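Local coordinates for amine oxidase domain-containing protein (Pyrococcus furiosus, PDB 3NRN) that probably works as a nucleotide-binding, flavin-type amine oxidoreductase of still unknown substrate, and is seen here holding adenosine monophosphate, at residues A[2-8]-A[25-30]; A[16-20]-A[405-409]; A[207-213]-A[224-230]. One frame throughout, in Å; residues are numbered along the deposited sequence.

Contact 1: A[2-8]-A[25-30]; sequences RAVVVGA and EIIVLE. With AMP (adenosine monophosphate), chain B.
Glu30 sets its CG anti to the backbone N (chi1 170°) and then bends at chi2 (52°), a path that carries the carboxylate to the turn after the first strand, where OE1 accepts the backbone N-H of Ala8 at 2.8 Å. The setting is a Rossmann-type beta-alpha-beta unit: strands 2-6 and 25-29 run parallel, helix 10-21 makes the connection, and Glu30, which follows Leu29, takes the ribose. Glu30 OE1 also receives the O3' hydroxyl of AMP, while OE2 receives O2' at 2.7 Å, a two-pronged grip on the diol. The bonds from Ala8 N to OE1 and between Ser32 OG and OE2 hold the carboxylate's rotation. With an alanine here, both ribose hydroxyls would probably lose their acceptor and Ala8 N its mate.

Behind the ligand the backbones zip together through five N-H to O bonds, from Ala3 N with Glu25 O to Gly7 N with Leu29 O. On the face shared with Ile26, which packs on helix 10-21, Val5 and Val28 lie side by side, CB of the first 4.0 Å from CG2 of the second. On the other face Val4 CG1 meets Leu29 CD1 at 3.8 Å. At the outer end Arg2 and Glu25 run alongside, but Arg2 NE stays 4.2 Å from Glu25 OE2, beyond a salt bridge, and the carboxylate touches the Arg2 methylenes instead. Gly7, the first glycine of a probable GxGxxG motif, has no side chain, and its CA comes within 3.2 Å of AMP O4'.

Contact 2: A[16-20]-A[405-409]; sequences GAFLA and LGSFS
The Phe18 ring meets the carbonyl oxygen of Leu405 edge-on and in plane, with CE2 3.4 Å from Leu405 O. Phe408 approaches the same ring from the opposite direction, yet the two aromatics are neither stacked nor edge-to-face. Their planes are inclined by 51° and their centroids lie 5.8 Å apart. The touching is done by the far end of each ring, Phe18 CE1 being 3.9 Å from Phe408 CZ. Gly406 also comes in obliquely, and because it has no side chain its CA can settle 4.1 Å from Phe18 CZ; a side chain there would crowd Phe18 CE2.

Phe18 can span the distance because its CG stands anti to the backbone N (chi1 -175°), which throws the ring off helix 10-21 toward the loop. One residue on, Leu19 makes a second, smaller touch: its CD2 branch meets CD1 of Leu405 at 3.9 Å, the two side chains crossing at about a right angle.

The contact joins the helix of the nucleotide-binding unit to the C-terminal loop after helix 388-402. That helix lends Leu400, which touches Phe18, Leu19 and Phe408, and Ile71 of helix 64-72 packs on both phenylalanines. Glu401 OE2 accepts the backbone N-H of Phe408 and so ties the loop to the helix it has just left.

No hydrogen bond crosses between the two segments. The pairing is therefore apolar packing, helped a little, probably, by attraction between the faintly positive C-H rim of Phe18 and the partial negative charge of Leu405 O.

Contact 3: A[207-213]-A[224-230]; sequences LTRKEVV and TRDNEEY. With AMP (adenosine monophosphate), chain B.
Lys210 reaches across to two carboxylates at once, its NZ forming salt bridges with Asp226 OD2 at 2.8 Å and with Glu228 OE1. The second is modelled very short, so its exact length is doubtful. The chain of Lys210 bends at chi2 (-62°) to get there and passes both acids at about a right angle. Asp226 OD2 is met on its syn side, 24° out of the carboxylate plane.

Thr224 OG1 accepts the N-H of Glu228 at 2.9 Å and donates to Asp226 OD1 from well above the carboxylate plane, so Thr224, first residue of a type I turn ending at Asn227, holds the Asp226 carboxylate within the turn and the Glu228 backbone just past it. A water bridges Asp226 OD1 to Glu211 N, and Arg225 N gives Glu211 O a bond of 2.7 Å. Leu207 CD1 lies against Tyr230 OH at 3.5 Å.

This cluster is closely bonded although it too lies at the surface; the exposed Arg225 side differs in its weak bonds. Arg225 NE and NH2 share Glu211 OE1 in a salt bridge, with NH2 3.3 Å from OE1. Guanidinium and carboxylate planes stand 90° apart, so no flat two-pronged pairing develops. Val213 CG1 packs on the backbone and CB of Arg225.

Val212 and Thr224 form a non-hydrogen-bonded antiparallel pair in a small three-stranded sheet. Val212 turns its backbone to the adenine: its N donates to AMP N1 at 3.1 Å and its O accepts from N6. Reading an adenine edge with a main-chain N-H and C=O in this way is consistent with the ADP-binding site of flavin-containing amine oxidases.

In the fold
Contact 1 sits in the middle, its centre about 15 Å from that of contact 2 and about 11 Å from that of contact 3. Toward contact 2 the link is helix packing, with Ile26 CD1 3.6 Å from Leu19 CB. Toward contact 3 it is both backbone, a probable hydrogen bond joining Glu30 O and Lys210 N at 2.7 Å, and side chain, with Val6 CG1 3.8 Å from Val212 CG2. Contacts 1 and 3 share the AMP pocket, contact 1 gripping the ribose and lining the adenine, contact 3 hydrogen-bonding the adenine edge, and Arg38 N adds a further bond to the nucleotide. Contacts 2 and 3 do not touch, their nearest atoms about 11 Å apart, and contact 2 lies away from the pocket.

Contact 1: A[2-8]-A[25-30]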
loop_
_atom_site.group_PDB
_atom_site.type_symbol
_atom_site.label_atom_id
_atom_site.label_comp_id
_atom_site.label_asym_id
_atom_site.label_seq_id
_atom_site.Cartn_x
_atom_site.Cartn_y
_atom_site.Cartn_z
ATOM N N ARG A 2 -6.880 16.178 -22.290
ATOM C CA ARG A 2 -7.111 14.761 -22.501
ATOM C C ARG A 2 -6.082 13.942 -21.732
ATOM O O ARG A 2 -4.870 14.092 -21.929
ATOM C CB ARG A 2 -7.011 14.428 -23.994
ATOM C CG ARG A 2 -7.834 13.227 -24.417
ATOM C CD ARG A 2 -7.633 12.885 -25.892
ATOM N NE ARG A 2 -7.739 14.049 -26.771
ATOM C CZ ARG A 2 -6.699 14.737 -27.241
ATOM N NH1 ARG A 2 -5.461 14.383 -26.920
ATOM N NH2 ARG A 2 -6.895 15.780 -28.034
ATOM N N ALA A 3 -6.568 13.070 -20.860
ATOM C CA ALA A 3 -5.687 12.230 -20.069
ATOM C C ALA A 3 -5.982 10.753 -20.280
ATOM O O ALA A 3 -7.130 10.315 -20.160
ATOM C CB ALA A 3 -5.824 12.576 -18.583
ATOM N N VAL A 4 -4.943 9.991 -20.604
ATOM C CA VAL A 4 -5.080 8.553 -20.787
ATOM C C VAL A 4 -4.397 7.863 -19.610
ATOM O O VAL A 4 -3.216 8.087 -19.349
ATOM C CB VAL A 4 -4.404 8.058 -22.101
ATOM C CG1 VAL A 4 -4.530 6.543 -22.198
ATOM C CG2 VAL A 4 -5.054 8.710 -23.317
ATOM N N VAL A 5 -5.141 7.023 -18.905
ATOM C CA VAL A 5 -4.601 6.295 -17.765
ATOM C C VAL A 5 -4.295 4.860 -18.172
ATOM O O VAL A 5 -5.166 4.155 -18.684
ATOM C CB VAL A 5 -5.609 6.291 -16.605
ATOM C CG1 VAL A 5 -5.049 5.511 -15.422
ATOM C CG2 VAL A 5 -5.922 7.732 -16.202
ATOM N N VAL A 6 -3.055 4.430 -17.962
ATOM C CA VAL A 6 -2.670 3.073 -18.311
ATOM C C VAL A 6 -2.671 2.201 -17.071
ATOM O O VAL A 6 -1.778 2.297 -16.232
ATOM C CB VAL A 6 -1.262 3.019 -18.969
ATOM C CG1 VAL A 6 -0.877 1.579 -19.274
ATOM C CG2 VAL A 6 -1.261 3.830 -20.246
ATOM N N GLY A 7 -3.682 1.344 -16.966
ATOM C CA GLY A 7 -3.787 0.456 -15.821
ATOM C C GLY A 7 -4.834 0.968 -14.857
ATOM O O GLY A 7 -4.802 2.139 -14.466
ATOM N N ALA A 8 -5.768 0.104 -14.477
ATOM C CA ALA A 8 -6.828 0.511 -13.560
ATOM C C ALA A 8 -6.597 0.048 -12.122
ATOM O O ALA A 8 -7.446 -0.614 -11.515
ATOM C CB ALA A 8 -8.166 0.011 -14.056
ATOM N N GLU A 25 -10.938 15.225 -19.808
ATOM C CA GLU A 25 -11.449 14.062 -20.524
ATOM C C GLU A 25 -10.529 12.884 -20.184
ATOM O O GLU A 25 -9.362 12.851 -20.590
ATOM C CB GLU A 25 -11.441 14.342 -22.029
ATOM C CG GLU A 25 -11.990 13.219 -22.882
ATOM C CD GLU A 25 -11.672 13.409 -24.353
ATOM O OE1 GLU A 25 -11.907 14.520 -24.874
ATOM O OE2 GLU A 25 -11.191 12.447 -24.987
ATOM N N ILE A 26 -11.064 11.926 -19.431
ATOM C CA ILE A 26 -10.300 10.765 -18.981
ATOM C C ILE A 26 -10.663 9.434 -19.640
ATOM O O ILE A 26 -11.836 9.101 -19.798
ATOM C CB ILE A 26 -10.462 10.573 -17.450
ATOM C CG1 ILE A 26 -9.878 11.772 -16.701
ATOM C CG2 ILE A 26 -9.820 9.255 -17.010
ATOM C CD1 ILE A 26 -8.395 11.915 -16.831
ATOM N N ILE A 27 -9.638 8.677 -20.012
ATOM C CA ILE A 27 -9.833 7.356 -20.592
ATOM C C ILE A 27 -8.893 6.378 -19.894
ATOM O O ILE A 27 -7.665 6.473 -20.017
ATOM C CB ILE A 27 -9.545 7.334 -22.115
ATOM C CG1 ILE A 27 -10.531 8.253 -22.848
ATOM C CG2 ILE A 27 -9.678 5.910 -22.646
ATOM C CD1 ILE A 27 -10.341 8.288 -24.352
ATOM N N VAL A 28 -9.467 5.454 -19.138
ATOM C CA VAL A 28 -8.671 4.452 -18.437
ATOM C C VAL A 28 -8.610 3.193 -19.300
ATOM O O VAL A 28 -9.634 2.719 -19.798
ATOM C CB VAL A 28 -9.291 4.111 -17.072
ATOM C CG1 VAL A 28 -8.392 3.138 -16.309
ATOM C CG2 VAL A 28 -9.506 5.399 -16.269
ATOM N N LEU A 29 -7.404 2.672 -19.494
ATOM C CA LEU A 29 -7.202 1.466 -20.287
ATOM C C LEU A 29 -6.724 0.360 -19.351
ATOM O O LEU A 29 -5.673 0.469 -18.726
ATOM C CB LEU A 29 -6.173 1.733 -21.391
ATOM C CG LEU A 29 -6.566 2.841 -22.379
ATOM C CD1 LEU A 29 -5.476 3.029 -23.424
ATOM C CD2 LEU A 29 -7.890 2.466 -23.066
ATOM N N GLU A 30 -7.515 -0.699 -19.254
ATOM C CA GLU A 30 -7.210 -1.820 -18.381
ATOM C C GLU A 30 -7.004 -3.095 -19.189
ATOM O O GLU A 30 -7.853 -3.475 -19.998
ATOM C CB GLU A 30 -8.355 -1.999 -17.375
ATOM C CG GLU A 30 -8.308 -3.267 -16.539
ATOM C CD GLU A 30 -6.978 -3.474 -15.839
ATOM O OE1 GLU A 30 -6.386 -2.494 -15.338
ATOM O OE2 GLU A 30 -6.528 -4.634 -15.778
HETATM P P AMP B . -1.820 -2.357 -9.626
HETATM O O1P AMP B . -1.401 -0.904 -9.729
HETATM O O2P AMP B . -0.593 -3.249 -9.803
HETATM O O3P AMP B . -2.719 -2.660 -8.494
HETATM O "O5'" AMP B . -2.613 -2.479 -11.010
HETATM C "C5'" AMP B . -2.022 -1.963 -12.208
HETATM C "C4'" AMP B . -3.049 -2.325 -13.272
HETATM O "O4'" AMP B . -2.493 -2.253 -14.588
HETATM C "C3'" AMP B . -3.639 -3.719 -13.130
HETATM O "O3'" AMP B . -5.063 -3.497 -13.085
HETATM C "C2'" AMP B . -3.177 -4.423 -14.424
HETATM O "O2'" AMP B . -4.071 -5.417 -14.963
HETATM C "C1'" AMP B . -3.088 -3.238 -15.368
HETATM N N9 AMP B . -2.100 -3.371 -16.457
HETATM C C8 AMP B . -0.854 -3.909 -16.389
HETATM N N7 AMP B . -0.227 -3.763 -17.586
HETATM C C5 AMP B . -1.045 -3.066 -18.387
HETATM C C6 AMP B . -0.968 -2.596 -19.777
HETATM N N6 AMP B . 0.157 -2.865 -20.494
HETATM N N1 AMP B . -2.038 -1.911 -20.248
HETATM C C2 AMP B . -3.134 -1.634 -19.459
HETATM N N3 AMP B . -3.302 -2.084 -18.189
HETATM C C4 AMP B . -2.287 -2.796 -17.641
#

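Contact 2: A[16-20]-A[405-409]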
loop_
_atom_site.group_PDB
_atom_site.type_symbol
_atom_site.label_atom_id
_atom_site.label_comp_id
_atom_site.label_asym_id
_atom_site.label_seq_id
_atom_site.Cartn_x
_atom_site.Cartn_y
_atom_site.Cartn_z
ATOM N N GLY A 16 -7.431 9.251 -12.247
ATOM C CA GLY A 16 -8.501 9.407 -13.218
ATOM C C GLY A 16 -9.717 10.085 -12.614
ATOM O O GLY A 16 -10.357 10.934 -13.239
ATOM N N ALA A 17 -10.043 9.709 -11.388
ATOM C CA ALA A 17 -11.181 10.287 -10.708
ATOM C C ALA A 17 -10.939 11.768 -10.416
ATOM O O ALA A 17 -11.805 12.605 -10.670
ATOM C CB ALA A 17 -11.443 9.535 -9.417
ATOM N N PHE A 18 -9.762 12.096 -9.889
ATOM C CA PHE A 18 -9.454 13.488 -9.557
ATOM C C PHE A 18 -9.525 14.387 -10.781
ATOM O O PHE A 18 -10.120 15.471 -10.741
ATOM C CB PHE A 18 -8.055 13.611 -8.935
ATOM C CG PHE A 18 -7.725 15.003 -8.458
ATOM C CD1 PHE A 18 -8.036 15.402 -7.161
ATOM C CD2 PHE A 18 -7.130 15.929 -9.317
ATOM C CE1 PHE A 18 -7.758 16.710 -6.724
ATOM C CE2 PHE A 18 -6.848 17.240 -8.894
ATOM C CZ PHE A 18 -7.165 17.629 -7.592
ATOM N N LEU A 19 -8.914 13.931 -11.869
ATOM C CA LEU A 19 -8.879 14.697 -13.103
ATOM C C LEU A 19 -10.236 14.779 -13.799
ATOM O O LEU A 19 -10.574 15.811 -14.380
ATOM C CB LEU A 19 -7.825 14.106 -14.044
ATOM C CG LEU A 19 -6.382 14.224 -13.535
ATOM C CD1 LEU A 19 -5.435 13.466 -14.453
ATOM C CD2 LEU A 19 -5.979 15.700 -13.454
ATOM N N ALA A 20 -11.017 13.705 -13.741
ATOM C CA ALA A 20 -12.339 13.709 -14.369
ATOM C C ALA A 20 -13.213 14.717 -13.631
ATOM O O ALA A 20 -13.972 15.471 -14.243
ATOM C CB ALA A 20 -12.961 12.333 -14.298
ATOM N N LEU A 405 -1.896 20.672 -11.610
ATOM C CA LEU A 405 -3.311 20.386 -11.802
ATOM C C LEU A 405 -3.998 20.106 -10.467
ATOM O O LEU A 405 -5.194 19.831 -10.421
ATOM C CB LEU A 405 -3.497 19.185 -12.733
ATOM C CG LEU A 405 -3.041 19.364 -14.185
ATOM C CD1 LEU A 405 -3.320 18.094 -14.963
ATOM C CD2 LEU A 405 -3.773 20.539 -14.814
ATOM N N GLY A 406 -3.235 20.175 -9.383
ATOM C CA GLY A 406 -3.803 19.941 -8.065
ATOM C C GLY A 406 -2.942 20.563 -6.984
ATOM O O GLY A 406 -1.728 20.659 -7.145
ATOM N N SER A 407 -3.560 20.993 -5.888
ATOM C CA SER A 407 -2.817 21.595 -4.784
ATOM C C SER A 407 -3.294 21.006 -3.461
ATOM O O SER A 407 -4.496 20.976 -3.184
ATOM C CB SER A 407 -3.002 23.114 -4.778
ATOM O OG SER A 407 -2.128 23.715 -3.840
ATOM N N PHE A 408 -2.349 20.553 -2.642
ATOM C CA PHE A 408 -2.675 19.923 -1.366
ATOM C C PHE A 408 -1.890 20.492 -0.195
ATOM O O PHE A 408 -0.731 20.858 -0.344
ATOM C CB PHE A 408 -2.389 18.424 -1.466
ATOM C CG PHE A 408 -3.047 17.773 -2.635
ATOM C CD1 PHE A 408 -4.366 17.349 -2.554
ATOM C CD2 PHE A 408 -2.372 17.658 -3.848
ATOM C CE1 PHE A 408 -5.015 16.822 -3.670
ATOM C CE2 PHE A 408 -3.012 17.137 -4.966
ATOM C CZ PHE A 408 -4.335 16.719 -4.876
ATOM N N SER A 409 -2.526 20.538 0.974
ATOM C CA SER A 409 -1.885 21.038 2.183
ATOM C C SER A 409 -0.665 20.196 2.497
ATOM O O SER A 409 -0.673 18.980 2.295
ATOM C CB SER A 409 -2.840 20.956 3.375
ATOM O OG SER A 409 -2.114 21.035 4.590
#

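Contact 3: A[207-213]-A[224-230]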
loop_
_atom_site.group_PDB
_atom_site.type_symbol
_atom_site.label_atom_id
_atom_site.label_comp_id
_atom_site.label_asym_id
_atom_site.label_seq_id
_atom_site.Cartn_x
_atom_site.Cartn_y
_atom_site.Cartn_z
ATOM N N LEU A 207 -12.105 1.297 -20.176
ATOM C CA LEU A 207 -12.113 0.203 -21.136
ATOM C C LEU A 207 -11.269 -0.994 -20.713
ATOM O O LEU A 207 -10.040 -0.914 -20.644
ATOM C CB LEU A 207 -11.636 0.731 -22.492
ATOM C CG LEU A 207 -12.305 2.049 -22.903
ATOM C CD1 LEU A 207 -11.660 2.597 -24.164
ATOM C CD2 LEU A 207 -13.796 1.821 -23.112
ATOM N N THR A 208 -11.940 -2.108 -20.430
ATOM C CA THR A 208 -11.255 -3.329 -20.023
ATOM C C THR A 208 -10.820 -4.132 -21.249
ATOM O O THR A 208 -11.303 -3.911 -22.362
ATOM C CB THR A 208 -12.154 -4.216 -19.142
ATOM O OG1 THR A 208 -13.414 -4.412 -19.793
ATOM C CG2 THR A 208 -12.372 -3.570 -17.779
ATOM N N ARG A 209 -9.903 -5.064 -21.032
ATOM C CA ARG A 209 -9.368 -5.887 -22.107
ATOM C C ARG A 209 -8.656 -5.021 -23.140
ATOM O O ARG A 209 -8.683 -5.310 -24.336
ATOM C CB ARG A 209 -10.478 -6.709 -22.774
ATOM C CG ARG A 209 -11.060 -7.795 -21.874
ATOM C CD ARG A 209 -11.865 -8.814 -22.678
ATOM N NE ARG A 209 -12.364 -9.911 -21.851
ATOM C CZ ARG A 209 -13.385 -9.812 -21.003
ATOM N NH1 ARG A 209 -14.034 -8.664 -20.866
ATOM N NH2 ARG A 209 -13.753 -10.864 -20.281
ATOM N N LYS A 210 -8.031 -3.946 -22.667
ATOM C CA LYS A 210 -7.277 -3.048 -23.534
ATOM C C LYS A 210 -5.847 -3.059 -23.020
ATOM O O LYS A 210 -5.527 -2.400 -22.031
ATOM C CB LYS A 210 -7.837 -1.625 -23.477
ATOM C CG LYS A 210 -9.227 -1.485 -24.053
ATOM C CD LYS A 210 -9.247 -1.848 -25.527
ATOM C CE LYS A 210 -10.671 -1.979 -26.026
ATOM N NZ LYS A 210 -10.721 -2.569 -27.390
ATOM N N GLU A 211 -4.993 -3.828 -23.685
ATOM C CA GLU A 211 -3.604 -3.932 -23.279
ATOM C C GLU A 211 -2.765 -2.917 -24.026
ATOM O O GLU A 211 -2.639 -2.993 -25.247
ATOM C CB GLU A 211 -3.068 -5.328 -23.577
ATOM C CG GLU A 211 -1.648 -5.542 -23.100
ATOM C CD GLU A 211 -1.046 -6.818 -23.638
ATOM O OE1 GLU A 211 -1.804 -7.790 -23.824
ATOM O OE2 GLU A 211 0.183 -6.852 -23.863
ATOM N N VAL A 212 -2.192 -1.965 -23.301
ATOM C CA VAL A 212 -1.353 -0.966 -23.943
ATOM C C VAL A 212 -0.016 -1.599 -24.319
ATOM O O VAL A 212 0.587 -2.314 -23.520
ATOM C CB VAL A 212 -1.105 0.239 -23.008
ATOM C CG1 VAL A 212 -0.170 1.248 -23.686
ATOM C CG2 VAL A 212 -2.421 0.896 -22.667
ATOM N N VAL A 213 0.445 -1.345 -25.539
ATOM C CA VAL A 213 1.718 -1.901 -25.983
ATOM C C VAL A 213 2.713 -0.809 -26.343
ATOM O O VAL A 213 3.887 -1.076 -26.575
ATOM C CB VAL A 213 1.535 -2.830 -27.208
ATOM C CG1 VAL A 213 0.563 -3.948 -26.865
ATOM C CG2 VAL A 213 1.033 -2.044 -28.399
ATOM N N THR A 224 -2.829 0.094 -28.344
ATOM C CA THR A 224 -3.207 -1.128 -27.654
ATOM C C THR A 224 -2.876 -2.333 -28.528
ATOM O O THR A 224 -2.683 -2.200 -29.739
ATOM C CB THR A 224 -4.701 -1.138 -27.358
ATOM O OG1 THR A 224 -5.423 -0.973 -28.583
ATOM C CG2 THR A 224 -5.061 -0.005 -26.410
ATOM N N ARG A 225 -2.814 -3.506 -27.913
ATOM C CA ARG A 225 -2.510 -4.735 -28.635
ATOM C C ARG A 225 -3.460 -4.909 -29.827
ATOM O O ARG A 225 -3.045 -5.343 -30.902
ATOM C CB ARG A 225 -2.634 -5.939 -27.692
ATOM C CG ARG A 225 -2.370 -7.294 -28.350
ATOM C CD ARG A 225 -0.927 -7.753 -28.182
ATOM N NE ARG A 225 -0.700 -8.427 -26.903
ATOM C CZ ARG A 225 -0.658 -9.749 -26.742
ATOM N NH1 ARG A 225 -0.825 -10.562 -27.777
ATOM N NH2 ARG A 225 -0.446 -10.263 -25.536
ATOM N N ASP A 226 -4.730 -4.552 -29.638
ATOM C CA ASP A 226 -5.728 -4.697 -30.702
ATOM C C ASP A 226 -5.790 -3.527 -31.687
ATOM O O ASP A 226 -6.801 -3.318 -32.356
ATOM C CB ASP A 226 -7.112 -4.970 -30.092
ATOM C CG ASP A 226 -7.574 -3.863 -29.159
ATOM O OD1 ASP A 226 -6.763 -3.390 -28.337
ATOM O OD2 ASP A 226 -8.754 -3.476 -29.241
ATOM N N ASN A 227 -4.697 -2.775 -31.764
ATOM C CA ASN A 227 -4.552 -1.638 -32.677
ATOM C C ASN A 227 -5.429 -0.399 -32.499
ATOM O O ASN A 227 -5.671 0.325 -33.464
ATOM C CB ASN A 227 -4.688 -2.105 -34.131
ATOM C CG ASN A 227 -3.576 -3.041 -34.554
ATOM O OD1 ASN A 227 -2.486 -3.037 -33.979
ATOM N ND2 ASN A 227 -3.837 -3.835 -35.588
ATOM N N GLU A 228 -5.926 -0.137 -31.298
ATOM C CA GLU A 228 -6.720 1.075 -31.130
ATOM C C GLU A 228 -5.797 2.238 -30.792
ATOM O O GLU A 228 -4.773 2.049 -30.134
ATOM C CB GLU A 228 -7.772 0.890 -30.043
ATOM C CG GLU A 228 -8.909 -0.002 -30.488
ATOM C CD GLU A 228 -10.059 0.004 -29.521
ATOM O OE1 GLU A 228 -9.881 -0.484 -28.386
ATOM O OE2 GLU A 228 -11.138 0.508 -29.897
ATOM N N GLU A 229 -6.157 3.430 -31.261
ATOM C CA GLU A 229 -5.370 4.647 -31.034
ATOM C C GLU A 229 -6.046 5.634 -30.105
ATOM O O GLU A 229 -7.219 5.963 -30.293
ATOM C CB GLU A 229 -5.092 5.371 -32.356
ATOM C CG GLU A 229 -4.412 4.518 -33.386
ATOM C CD GLU A 229 -3.494 3.523 -32.736
ATOM O OE1 GLU A 229 -2.912 3.878 -31.688
ATOM O OE2 GLU A 229 -3.350 2.398 -33.261
ATOM N N TYR A 230 -5.289 6.120 -29.122
ATOM C CA TYR A 230 -5.791 7.093 -28.156
ATOM C C TYR A 230 -4.755 8.195 -27.990
ATOM O O TYR A 230 -3.701 7.967 -27.405
ATOM C CB TYR A 230 -6.021 6.426 -26.800
ATOM C CG TYR A 230 -6.989 5.272 -26.848
ATOM C CD1 TYR A 230 -8.364 5.484 -26.756
ATOM C CD2 TYR A 230 -6.531 3.965 -27.002
ATOM C CE1 TYR A 230 -9.260 4.421 -26.812
ATOM C CE2 TYR A 230 -7.412 2.900 -27.062
ATOM C CZ TYR A 230 -8.777 3.131 -26.964
ATOM O OH TYR A 230 -9.651 2.066 -27.015
HETATM P P AMP B . -1.820 -2.357 -9.626
HETATM O O1P AMP B . -1.401 -0.904 -9.729
HETATM O O2P AMP B . -0.593 -3.249 -9.803
HETATM O O3P AMP B . -2.719 -2.660 -8.494
HETATM O "O5'" AMP B . -2.613 -2.479 -11.010
HETATM C "C5'" AMP B . -2.022 -1.963 -12.208
HETATM C "C4'" AMP B . -3.049 -2.325 -13.272
HETATM O "O4'" AMP B . -2.493 -2.253 -14.588
HETATM C "C3'" AMP B . -3.639 -3.719 -13.130
HETATM O "O3'" AMP B . -5.063 -3.497 -13.085
HETATM C "C2'" AMP B . -3.177 -4.423 -14.424
HETATM O "O2'" AMP B . -4.071 -5.417 -14.963
HETATM C "C1'" AMP B . -3.088 -3.238 -15.368
HETATM N N9 AMP B . -2.100 -3.371 -16.457
HETATM C C8 AMP B . -0.854 -3.909 -16.389
HETATM N N7 AMP B . -0.227 -3.763 -17.586
HETATM C C5 AMP B . -1.045 -3.066 -18.387
HETATM C C6 AMP B . -0.968 -2.596 -19.777
HETATM N N6 AMP B . 0.157 -2.865 -20.494
HETATM N N1 AMP B . -2.038 -1.911 -20.248
HETATM C C2 AMP B . -3.134 -1.634 -19.459
HETATM N N3 AMP B . -3.302 -2.084 -18.189
HETATM C C4 AMP B . -2.287 -2.796 -17.641
HETATM O O HOH W 1 -5.904 -4.782 -26.376
#